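Local coordinates for protein putative TetR-family transcriptional regulator (Bordetella parapertussis 12822, PDB 3CCY) that probably binds operator DNA through an N-terminal helix-turn-helix domain and acts as a transcriptional regulator, most likely a repressor, of the TetR family, at residues L66-R78 and A126-V138. Residues are numbered along the deposited sequence; the frame is centred on the assembly and turned at random.
Sequences LTTHVDSLLERCR and ALIAKQRELIAYV
Two near-parallel helices of the all-helical TetR fold meet where Leu74 of helix 58-81 enters helix 122-145 as a knob into a hole formed by Lys130, Glu133, Leu134 and Tyr137. Its CD2 methyl does most of the filling, 3.7 Å from Glu133 CB and equally close to Tyr137 CE2; leucine's fork suits the hole, CD1 resting on Lys130 CB and CD2 on Glu133, Leu134 and Tyr137. Deeper in, with CG anti to the backbone N (chi1 -175°), Leu134 reaches toward Leu73 and Cys77, its CD1 3.6 Å from Cys77 SG. Toward the N-terminal ends, Leu127 CD2 lies against Val70 CG1, and Leu116 and Leu119, in the loop before helix 122-145, also pack on this leucine. The segment axes come within 10.0 Å at an angle of 24°, so helix 58-81, which follows the predicted helix-turn-helix, packs lengthwise against a helix of the TetR-type C-terminal domain.

Polar groups border this apolar seam. Lys130 lays its aliphatic chain over Val70, then bends at its last torsion (chi4 -87°) to bring NZ 2.6 Å from Asp71 OD1, on the syn side of the carboxylate. At the other end, Arg78 NE donates to Tyr137 OH at 2.8 Å, nearly within the guanidinium plane. The NE bond and one from NH2 to Glu75 OE2 hold the guanidinium, and Glu133 OE1 lies farther off at its edge, 3.8 Å from Arg78 NH1, in a long salt bridge.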
ATOM      1  N   LEU A  66      12.886 -11.733  -5.817  1.00 31.37           N
ATOM      2  CA  LEU A  66      11.642 -11.274  -6.388  1.00 31.96           C
ATOM      3  C   LEU A  66      11.126 -12.271  -7.418  1.00 31.17           C
ATOM      4  O   LEU A  66       9.941 -12.548  -7.487  1.00 29.52           O
ATOM      5  CB  LEU A  66      11.831  -9.893  -7.006  1.00 32.03           C
ATOM      6  CG  LEU A  66      12.069  -8.764  -5.990  1.00 34.58           C
ATOM      7  CD1 LEU A  66      11.844  -7.401  -6.629  1.00 35.04           C
ATOM      8  CD2 LEU A  66      11.161  -8.926  -4.765  1.00 36.29           C
ATOM      9  N   THR A  67      12.041 -12.816  -8.202  1.00 31.61           N
ATOM     10  CA  THR A  67      11.672 -13.747  -9.267  1.00 33.44           C
ATOM     11  C   THR A  67      11.110 -15.049  -8.693  1.00 33.07           C
ATOM     12  O   THR A  67      10.050 -15.525  -9.120  1.00 33.38           O
ATOM     13  CB  THR A  67      12.869 -14.024 -10.199  1.00 32.88           C
ATOM     14  OG1 THR A  67      13.252 -12.803 -10.844  1.00 34.02           O
ATOM     15  CG2 THR A  67      12.519 -15.039 -11.262  1.00 35.32           C
ATOM     16  N   THR A  68      11.805 -15.619  -7.720  1.00 33.70           N
ATOM     17  CA  THR A  68      11.360 -16.878  -7.171  1.00 34.48           C
ATOM     18  C   THR A  68      10.048 -16.666  -6.419  1.00 34.77           C
ATOM     19  O   THR A  68       9.177 -17.521  -6.443  1.00 35.94           O
ATOM     20  CB  THR A  68      12.428 -17.583  -6.298  1.00 34.92           C
ATOM     21  OG1 THR A  68      12.513 -16.949  -5.016  1.00 37.20           O
ATOM     22  CG2 THR A  68      13.798 -17.579  -6.994  1.00 33.84           C
ATOM     23  N   HIS A  69       9.887 -15.506  -5.793  1.00 34.09           N
ATOM     24  CA  HIS A  69       8.681 -15.239  -5.052  1.00 33.96           C
ATOM     25  C   HIS A  69       7.421 -15.073  -5.925  1.00 33.63           C
ATOM     26  O   HIS A  69       6.351 -15.613  -5.582  1.00 34.03           O
ATOM     27  CB  HIS A  69       8.857 -13.992  -4.193  1.00 34.54           C
ATOM     28  CG  HIS A  69       7.670 -13.696  -3.346  1.00 34.99           C
ATOM     29  ND1 HIS A  69       7.408 -14.382  -2.183  1.00 36.32           N
ATOM     30  CD2 HIS A  69       6.668 -12.797  -3.492  1.00 35.14           C
ATOM     31  CE1 HIS A  69       6.297 -13.915  -1.647  1.00 35.19           C
ATOM     32  NE2 HIS A  69       5.824 -12.964  -2.428  1.00 34.32           N
ATOM     33  N   VAL A  70       7.516 -14.290  -6.997  1.00 32.23           N
ATOM     34  CA  VAL A  70       6.369 -14.123  -7.902  1.00 32.38           C
ATOM     35  C   VAL A  70       6.127 -15.420  -8.687  1.00 32.70           C
ATOM     36  O   VAL A  70       4.975 -15.787  -8.905  1.00 31.39           O
ATOM     37  CB  VAL A  70       6.454 -12.857  -8.826  1.00 32.54           C
ATOM     38  CG1 VAL A  70       7.467 -13.006  -9.924  1.00 30.51           C
ATOM     39  CG2 VAL A  70       5.048 -12.494  -9.422  1.00 32.87           C
ATOM     40  N   ASP A  71       7.202 -16.141  -9.049  1.00 33.47           N
ATOM     41  CA  ASP A  71       7.045 -17.428  -9.728  1.00 35.08           C
ATOM     42  C   ASP A  71       6.267 -18.404  -8.840  1.00 36.03           C
ATOM     43  O   ASP A  71       5.367 -19.082  -9.304  1.00 36.61           O
ATOM     44  CB  ASP A  71       8.401 -18.031 -10.158  1.00 34.69           C
ATOM     45  CG  ASP A  71       8.957 -17.385 -11.419  1.00 34.57           C
ATOM     46  OD1 ASP A  71       8.244 -16.596 -12.071  1.00 34.77           O
ATOM     47  OD2 ASP A  71      10.125 -17.654 -11.766  1.00 36.65           O
ATOM     48  N   SER A  72       6.587 -18.430  -7.556  1.00 37.45           N
ATOM     49  CA  SER A  72       5.882 -19.303  -6.602  1.00 38.34           C
ATOM     50  C   SER A  72       4.398 -18.941  -6.470  1.00 38.31           C
ATOM     51  O   SER A  72       3.520 -19.821  -6.486  1.00 37.37           O
ATOM     52  CB  SER A  72       6.554 -19.227  -5.241  1.00 39.22           C
ATOM     53  OG  SER A  72       6.429 -20.451  -4.555  1.00 42.52           O
ATOM     54  N   LEU A  73       4.123 -17.645  -6.340  1.00 37.70           N
ATOM     55  CA  LEU A  73       2.777 -17.163  -6.195  1.00 37.77           C
ATOM     56  C   LEU A  73       1.939 -17.550  -7.438  1.00 37.09           C
ATOM     57  O   LEU A  73       0.798 -18.012  -7.316  1.00 35.50           O
ATOM     58  CB  LEU A  73       2.823 -15.649  -6.001  1.00 38.03           C
ATOM     59  CG  LEU A  73       1.689 -14.889  -5.342  1.00 41.12           C
ATOM     60  CD1 LEU A  73       0.940 -15.682  -4.268  1.00 42.32           C
ATOM     61  CD2 LEU A  73       2.252 -13.563  -4.770  1.00 40.24           C
ATOM     62  N   LEU A  74       2.518 -17.353  -8.626  1.00 36.19           N
ATOM     63  CA  LEU A  74       1.858 -17.710  -9.879  1.00 36.68           C
ATOM     64  C   LEU A  74       1.539 -19.199  -9.978  1.00 36.62           C
ATOM     65  O   LEU A  74       0.443 -19.556 -10.370  1.00 36.31           O
ATOM     66  CB  LEU A  74       2.689 -17.256 -11.103  1.00 37.04           C
ATOM     67  CG  LEU A  74       2.633 -15.739 -11.409  1.00 37.59           C
ATOM     68  CD1 LEU A  74       3.680 -15.381 -12.464  1.00 37.30           C
ATOM     69  CD2 LEU A  74       1.242 -15.260 -11.887  1.00 37.21           C
ATOM     70  N   GLU A  75       2.481 -20.061  -9.608  1.00 37.54           N
ATOM     71  CA  GLU A  75       2.246 -21.494  -9.705  1.00 38.04           C
ATOM     72  C   GLU A  75       1.158 -21.897  -8.727  1.00 36.28           C
ATOM     73  O   GLU A  75       0.249 -22.622  -9.103  1.00 36.72           O
ATOM     74  CB  GLU A  75       3.502 -22.324  -9.456  1.00 38.23           C
ATOM     75  CG  GLU A  75       3.633 -23.615 -10.318  1.00 43.55           C
ATOM     76  CD  GLU A  75       2.403 -24.000 -11.229  1.00 50.18           C
ATOM     77  OE1 GLU A  75       1.464 -24.690 -10.730  1.00 50.36           O
ATOM     78  OE2 GLU A  75       2.419 -23.660 -12.462  1.00 49.37           O
ATOM     79  N   ARG A  76       1.211 -21.381  -7.500  1.00 35.03           N
ATOM     80  CA  ARG A  76       0.225 -21.779  -6.511  0.50 33.97           C
ATOM     81  C   ARG A  76      -1.175 -21.304  -6.851  1.00 33.45           C
ATOM     82  O   ARG A  76      -2.134 -22.036  -6.614  1.00 33.09           O
ATOM     83  CB  ARG A  76       0.708 -21.463  -5.104  0.50 33.87           C
ATOM     84  CG  ARG A  76       1.961 -22.324  -4.811  0.50 34.41           C
ATOM     85  CD  ARG A  76       2.627 -22.031  -3.511  0.50 35.49           C
ATOM     86  NE  ARG A  76       1.783 -22.424  -2.391  0.50 35.03           N
ATOM     87  CZ  ARG A  76       1.941 -21.976  -1.154  0.50 31.43           C
ATOM     88  NH1 ARG A  76       2.934 -21.145  -0.880  0.50 31.16           N
ATOM     89  NH2 ARG A  76       1.089 -22.346  -0.208  0.50 29.22           N
ATOM     90  N   CYS A  77      -1.276 -20.110  -7.440  1.00 32.71           N
ATOM     91  CA  CYS A  77      -2.535 -19.580  -7.984  0.50 33.75           C
ATOM     92  C   CYS A  77      -3.131 -20.504  -9.036  1.00 33.27           C
ATOM     93  O   CYS A  77      -4.344 -20.713  -9.089  1.00 33.37           O
ATOM     94  CB  CYS A  77      -2.306 -18.227  -8.661  0.50 33.59           C
ATOM     95  SG  CYS A  77      -2.359 -16.821  -7.602  0.60 36.49           S
ATOM     96  N   ARG A  78      -2.285 -20.980  -9.930  1.00 34.41           N
ATOM     97  CA  ARG A  78      -2.732 -21.884 -10.970  1.00 36.18           C
ATOM     98  C   ARG A  78      -3.313 -23.162 -10.378  1.00 35.49           C
ATOM     99  O   ARG A  78      -4.376 -23.609 -10.823  1.00 34.99           O
ATOM    100  CB  ARG A  78      -1.594 -22.223 -11.946  1.00 35.81           C
ATOM    101  CG  ARG A  78      -1.268 -21.075 -12.869  1.00 37.14           C
ATOM    102  CD  ARG A  78      -0.108 -21.421 -13.848  1.00 40.01           C
ATOM    103  NE  ARG A  78       0.547 -20.150 -14.190  1.00 46.58           N
ATOM    104  CZ  ARG A  78       1.824 -19.870 -13.924  1.00 47.78           C
ATOM    105  NH1 ARG A  78       2.315 -18.682 -14.283  1.00 48.22           N
ATOM    106  NH2 ARG A  78       2.620 -20.784 -13.339  1.00 40.82           N
ATOM    107  N   ALA A 126      10.134  -7.523 -16.887  1.00 44.60           N
ATOM    108  CA  ALA A 126       9.875  -8.959 -16.806  1.00 43.08           C
ATOM    109  C   ALA A 126       9.074  -9.288 -15.536  1.00 42.12           C
ATOM    110  O   ALA A 126       8.145 -10.094 -15.579  1.00 41.74           O
ATOM    111  CB  ALA A 126      11.172  -9.741 -16.836  1.00 43.16           C
ATOM    112  N   LEU A 127       9.437  -8.656 -14.419  1.00 41.03           N
ATOM    113  CA  LEU A 127       8.737  -8.857 -13.139  1.00 39.89           C
ATOM    114  C   LEU A 127       7.405  -8.134 -13.098  1.00 39.15           C
ATOM    115  O   LEU A 127       6.448  -8.653 -12.549  1.00 37.81           O
ATOM    116  CB  LEU A 127       9.612  -8.454 -11.946  1.00 39.89           C
ATOM    117  CG  LEU A 127      10.780  -9.411 -11.673  1.00 40.64           C
ATOM    118  CD1 LEU A 127      11.889  -8.706 -10.928  1.00 40.65           C
ATOM    119  CD2 LEU A 127      10.297 -10.633 -10.898  1.00 41.13           C
ATOM    120  N   ILE A 128       7.342  -6.939 -13.690  1.00 38.61           N
ATOM    121  CA  ILE A 128       6.067  -6.237 -13.829  1.00 38.85           C
ATOM    122  C   ILE A 128       5.099  -7.094 -14.665  1.00 37.67           C
ATOM    123  O   ILE A 128       3.894  -7.107 -14.405  1.00 37.73           O
ATOM    124  CB  ILE A 128       6.226  -4.829 -14.482  1.00 39.11           C
ATOM    125  CG1 ILE A 128       6.856  -3.855 -13.476  1.00 41.18           C
ATOM    126  CG2 ILE A 128       4.844  -4.253 -14.883  1.00 40.05           C
ATOM    127  CD1 ILE A 128       7.405  -2.557 -14.102  1.00 39.78           C
ATOM    128  N   ALA A 129       5.629  -7.783 -15.674  1.00 36.12           N
ATOM    129  CA  ALA A 129       4.799  -8.658 -16.488  1.00 35.92           C
ATOM    130  C   ALA A 129       4.197  -9.805 -15.658  1.00 34.63           C
ATOM    131  O   ALA A 129       3.049 -10.186 -15.864  1.00 34.83           O
ATOM    132  CB  ALA A 129       5.573  -9.202 -17.655  1.00 34.94           C
ATOM    133  N   LYS A 130       4.984 -10.366 -14.740  1.00 34.30           N
ATOM    134  CA  LYS A 130       4.506 -11.435 -13.863  1.00 33.74           C
ATOM    135  C   LYS A 130       3.462 -10.952 -12.868  1.00 33.68           C
ATOM    136  O   LYS A 130       2.529 -11.674 -12.563  1.00 33.10           O
ATOM    137  CB  LYS A 130       5.667 -12.131 -13.180  1.00 33.75           C
ATOM    138  CG  LYS A 130       6.445 -13.022 -14.164  1.00 35.48           C
ATOM    139  CD  LYS A 130       7.712 -13.577 -13.539  1.00 36.79           C
ATOM    140  CE  LYS A 130       8.515 -14.424 -14.533  1.00 40.47           C
ATOM    141  NZ  LYS A 130       8.048 -15.829 -14.509  1.00 41.69           N
ATOM    142  N   GLN A 131       3.629  -9.724 -12.372  1.00 34.42           N
ATOM    143  CA  GLN A 131       2.654  -9.103 -11.492  0.60 35.37           C
ATOM    144  C   GLN A 131       1.333  -8.883 -12.234  1.00 34.85           C
ATOM    145  O   GLN A 131       0.271  -9.004 -11.664  1.00 35.25           O
ATOM    146  CB  GLN A 131       3.197  -7.764 -10.965  0.60 35.80           C
ATOM    147  CG  GLN A 131       3.994  -7.886  -9.660  0.60 36.80           C
ATOM    148  CD  GLN A 131       4.534  -6.539  -9.178  0.60 36.70           C
ATOM    149  OE1 GLN A 131       4.903  -5.689  -9.983  0.60 38.42           O
ATOM    150  NE2 GLN A 131       4.570  -6.343  -7.870  0.60 36.98           N
ATOM    151  N   ARG A 132       1.415  -8.555 -13.515  1.00 35.16           N
ATOM    152  CA  ARG A 132       0.215  -8.381 -14.331  1.00 36.07           C
ATOM    153  C   ARG A 132      -0.547  -9.709 -14.532  1.00 35.44           C
ATOM    154  O   ARG A 132      -1.782  -9.732 -14.521  1.00 35.05           O
ATOM    155  CB  ARG A 132       0.593  -7.778 -15.669  1.00 36.48           C
ATOM    156  CG  ARG A 132       0.749  -6.267 -15.630  1.00 41.32           C
ATOM    157  CD  ARG A 132       1.284  -5.795 -16.958  1.00 47.11           C
ATOM    158  NE  ARG A 132       1.659  -4.384 -16.955  1.00 54.18           N
ATOM    159  CZ  ARG A 132       2.671  -3.881 -17.663  1.00 56.99           C
ATOM    160  NH1 ARG A 132       3.436  -4.688 -18.404  1.00 57.53           N
ATOM    161  NH2 ARG A 132       2.935  -2.578 -17.612  1.00 58.05           N
ATOM    162  N   GLU A 133       0.193 -10.807 -14.701  1.00 34.44           N
ATOM    163  CA  GLU A 133      -0.391 -12.151 -14.747  1.00 34.92           C
ATOM    164  C   GLU A 133      -1.223 -12.471 -13.509  1.00 33.96           C
ATOM    165  O   GLU A 133      -2.314 -13.008 -13.611  1.00 33.91           O
ATOM    166  CB  GLU A 133       0.710 -13.216 -14.898  1.00 34.79           C
ATOM    167  CG  GLU A 133       1.450 -13.127 -16.201  1.00 35.96           C
ATOM    168  CD  GLU A 133       2.457 -14.263 -16.381  1.00 38.05           C
ATOM    169  OE1 GLU A 133       2.067 -15.438 -16.255  1.00 44.26           O
ATOM    170  OE2 GLU A 133       3.639 -13.981 -16.637  1.00 43.45           O
ATOM    171  N   LEU A 134      -0.661 -12.159 -12.344  1.00 33.90           N
ATOM    172  CA  LEU A 134      -1.251 -12.401 -11.064  1.00 35.02           C
ATOM    173  C   LEU A 134      -2.521 -11.592 -10.877  1.00 34.52           C
ATOM    174  O   LEU A 134      -3.546 -12.136 -10.479  1.00 34.24           O
ATOM    175  CB  LEU A 134      -0.264 -11.991  -9.994  1.00 36.16           C
ATOM    176  CG  LEU A 134      -0.663 -12.294  -8.558  1.00 41.12           C
ATOM    177  CD1 LEU A 134      -0.565 -13.783  -8.292  1.00 41.14           C
ATOM    178  CD2 LEU A 134       0.279 -11.477  -7.638  1.00 44.54           C
ATOM    179  N   ILE A 135      -2.430 -10.300 -11.165  1.00 33.43           N
ATOM    180  CA  ILE A 135      -3.588  -9.432 -11.207  1.00 33.68           C
ATOM    181  C   ILE A 135      -4.690  -9.994 -12.142  1.00 33.25           C
ATOM    182  O   ILE A 135      -5.879  -9.998 -11.783  1.00 32.44           O
ATOM    183  CB  ILE A 135      -3.147  -8.019 -11.626  1.00 33.98           C
ATOM    184  CG1 ILE A 135      -2.230  -7.441 -10.541  1.00 36.37           C
ATOM    185  CG2 ILE A 135      -4.366  -7.085 -11.922  1.00 34.41           C
ATOM    186  CD1 ILE A 135      -1.678  -6.106 -10.834  1.00 36.16           C
ATOM    187  N   ALA A 136      -4.279 -10.465 -13.324  1.00 32.18           N
ATOM    188  CA  ALA A 136      -5.206 -11.009 -14.327  1.00 32.73           C
ATOM    189  C   ALA A 136      -5.978 -12.202 -13.740  1.00 32.67           C
ATOM    190  O   ALA A 136      -7.197 -12.315 -13.921  1.00 33.47           O
ATOM    191  CB  ALA A 136      -4.470 -11.414 -15.612  1.00 32.13           C
ATOM    192  N   TYR A 137      -5.289 -13.060 -13.010  1.00 32.39           N
ATOM    193  CA  TYR A 137      -5.954 -14.196 -12.385  1.00 33.78           C
ATOM    194  C   TYR A 137      -7.101 -13.721 -11.475  1.00 34.03           C
ATOM    195  O   TYR A 137      -8.178 -14.303 -11.471  1.00 34.90           O
ATOM    196  CB  TYR A 137      -4.976 -15.053 -11.572  1.00 35.12           C
ATOM    197  CG  TYR A 137      -4.056 -15.930 -12.394  1.00 35.91           C
ATOM    198  CD1 TYR A 137      -4.482 -16.484 -13.585  1.00 38.44           C
ATOM    199  CD2 TYR A 137      -2.757 -16.249 -11.943  1.00 40.25           C
ATOM    200  CE1 TYR A 137      -3.661 -17.308 -14.343  1.00 39.31           C
ATOM    201  CE2 TYR A 137      -1.903 -17.104 -12.709  1.00 38.28           C
ATOM    202  CZ  TYR A 137      -2.379 -17.612 -13.906  1.00 38.82           C
ATOM    203  OH  TYR A 137      -1.601 -18.419 -14.717  1.00 40.55           O
ATOM    204  N   VAL A 138      -6.851 -12.680 -10.686  1.00 32.87           N
ATOM    205  CA  VAL A 138      -7.840 -12.196  -9.729  1.00 32.48           C
ATOM    206  C   VAL A 138      -8.997 -11.496 -10.479  1.00 31.19           C
ATOM    207  O   VAL A 138     -10.169 -11.704 -10.158  1.00 30.93           O
ATOM    208  CB  VAL A 138      -7.201 -11.211  -8.728  1.00 32.85           C
ATOM    209  CG1 VAL A 138      -8.315 -10.508  -7.860  1.00 30.81           C
ATOM    210  CG2 VAL A 138      -6.188 -11.996  -7.832  1.00 35.39           C
TER